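Local coordinates for protein 2-hydroxyhepta-2,4-diene-1,7-dioate isomerase (Corynebacterium glutamicum, PDB 4DBF) that probably acts as a magnesium-dependent lyase or isomerase of the fumarylacetoacetate hydrolase (FAH) family, with oxaloacetate decarboxylase activity, at residues 24-27 / 32-35. Numbering follows the deposited sequence.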
ATOM      1  N   GLY A  24     -11.232  10.605  16.747  1.00 23.28           N
ATOM      2  CA  GLY A  24     -10.303  11.329  15.948  1.00 22.52           C
ATOM      3  C   GLY A  24      -8.890  11.166  16.415  1.00 22.40           C
ATOM      4  O   GLY A  24      -8.617  10.486  17.345  1.00 22.56           O
ATOM      5  N   ARG A  25      -8.016  11.825  15.707  1.00 22.05           N
ATOM      6  CA  ARG A  25      -6.662  12.009  16.121  1.00 22.48           C
ATOM      7  C   ARG A  25      -6.433  13.510  16.122  1.00 21.87           C
ATOM      8  O   ARG A  25      -6.873  14.212  15.259  1.00 22.05           O
ATOM      9  CB  ARG A  25      -5.711  11.367  15.154  1.00 24.02           C
ATOM     10  CG  ARG A  25      -5.345   9.962  15.433  1.00 27.88           C
ATOM     11  CD  ARG A  25      -4.464   9.397  14.319  1.00 30.48           C
ATOM     12  NE  ARG A  25      -3.103   9.809  14.429  1.00 35.52           N
ATOM     13  CZ  ARG A  25      -2.449  10.564  13.553  1.00 32.18           C
ATOM     14  NH1 ARG A  25      -2.989  10.993  12.474  1.00 30.35           N
ATOM     15  NH2 ARG A  25      -1.215  10.887  13.781  1.00 30.70           N
ATOM     16  N   ILE A  26      -5.729  13.968  17.122  1.00 19.69           N
ATOM     17  CA  ILE A  26      -5.463  15.367  17.261  1.00 19.38           C
ATOM     18  C   ILE A  26      -4.010  15.679  17.582  1.00 19.27           C
ATOM     19  O   ILE A  26      -3.349  14.919  18.176  1.00 19.85           O
ATOM     20  CB  ILE A  26      -6.349  16.017  18.342  1.00 21.16           C
ATOM     21  CG1 ILE A  26      -6.329  15.224  19.639  1.00 21.35           C
ATOM     22  CG2 ILE A  26      -7.757  16.215  17.844  1.00 20.68           C
ATOM     23  CD1 ILE A  26      -7.008  15.957  20.767  1.00 25.08           C
ATOM     24  N   ALA A  27      -3.590  16.858  17.196  1.00 19.81           N
ATOM     25  CA  ALA A  27      -2.389  17.446  17.666  1.00 21.20           C
ATOM     26  C   ALA A  27      -2.780  18.461  18.737  1.00 20.50           C
ATOM     27  O   ALA A  27      -3.691  19.210  18.564  1.00 20.37           O
ATOM     28  CB  ALA A  27      -1.643  18.110  16.554  1.00 21.18           C
ATOM     29  N   MET A  32       0.482  14.467  20.135  1.00 28.77           N
ATOM     30  CA  MET A  32      -0.643  13.849  19.451  1.00 28.69           C
ATOM     31  C   MET A  32      -1.258  12.736  20.219  1.00 26.35           C
ATOM     32  O   MET A  32      -0.595  12.012  20.861  1.00 25.80           O
ATOM     33  CB  MET A  32      -0.174  13.222  18.167  1.00 28.77           C
ATOM     34  CG  MET A  32       0.239  14.170  17.110  1.00 36.24           C
ATOM     35  SD  MET A  32       0.884  13.289  15.690  1.00 44.08           S
ATOM     36  CE  MET A  32       0.995  14.672  14.621  1.00 46.13           C
ATOM     37  N   CYS A  33      -2.537  12.558  20.027  1.00 25.67           N
ATOM     38  CA  CYS A  33      -3.230  11.458  20.616  1.00 26.00           C
ATOM     39  C   CYS A  33      -4.490  11.112  19.849  1.00 25.70           C
ATOM     40  O   CYS A  33      -4.916  11.848  19.025  1.00 23.03           O
ATOM     41  CB  CYS A  33      -3.590  11.760  22.069  1.00 25.93           C
ATOM     42  SG  CYS A  33      -4.672  13.159  22.272  1.00 28.54           S
ATOM     43  N   PHE A  34      -5.018   9.947  20.144  1.00 24.99           N
ATOM     44  CA  PHE A  34      -6.376   9.575  19.845  1.00 27.03           C
ATOM     45  C   PHE A  34      -7.332  10.205  20.841  1.00 26.60           C
ATOM     46  O   PHE A  34      -7.007  10.415  21.969  1.00 26.19           O
ATOM     47  CB  PHE A  34      -6.548   8.066  19.841  1.00 25.96           C
ATOM     48  CG  PHE A  34      -5.995   7.412  18.624  1.00 29.33           C
ATOM     49  CD1 PHE A  34      -6.669   7.476  17.446  1.00 29.10           C
ATOM     50  CD2 PHE A  34      -4.784   6.771  18.660  1.00 29.14           C
ATOM     51  CE1 PHE A  34      -6.162   6.882  16.327  1.00 34.16           C
ATOM     52  CE2 PHE A  34      -4.272   6.175  17.541  1.00 34.81           C
ATOM     53  CZ  PHE A  34      -4.967   6.230  16.378  1.00 34.39           C
ATOM     54  N   CYS A  35      -8.520  10.497  20.376  1.00 26.62           N
ATOM     55  CA  CYS A  35      -9.524  11.117  21.170  1.00 27.10           C
ATOM     56  C   CYS A  35     -10.937  10.810  20.712  1.00 27.34           C
ATOM     57  O   CYS A  35     -11.185  10.356  19.637  1.00 25.95           O
ATOM     58  CB  CYS A  35      -9.357  12.596  21.127  1.00 26.58           C
ATOM     59  SG  CYS A  35      -9.777  13.308  19.545  1.00 28.67           S
TER
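Met32 faces Ala27 in a non-hydrogen-bonded pair, its CG lying 4.4 Å from Ala27 CB. Beyond CG its chain runs extended (chi2 176°), which carries SD to 3.7 Å from Arg25 NH2; NH1 of the same guanidinium is hydrogen-bonded to Ala76 O. Cys33 next pairs with Ile26 through two backbone hydrogen bonds, Ile26 N to Cys33 O (3.0 Å) and Cys33 N to Ile26 O (3.1 Å). On the face shared with Ile26 and Cys35, Cys33 SG rests against Ile26 CG1 at 3.7 Å. Strands 22-28 and 31-38 form an antiparallel beta hairpin in the N-terminal Rv2993c-like region, flanked by strand 73-75 beside the first and strand 48-52 beside the second. Phe34 returns to the face of Arg25 and Met32. Arg25 CG sits over one face of its ring, 3.3 Å from Phe34 CE1, while the guanidinium plane is turned 64° from the ring. Cys35 forms the next hydrogen-bonded pair, with Gly24, whose N reaches Cys35 O at 2.9 Å, and Cys35 N donates back to Gly24 O. With chi1 at 71°, Cys35 SG stays on the Ile26 and Cys33 face and meets Ile26 CG2 at 3.9 Å, beside Ala49 of strand 48-52.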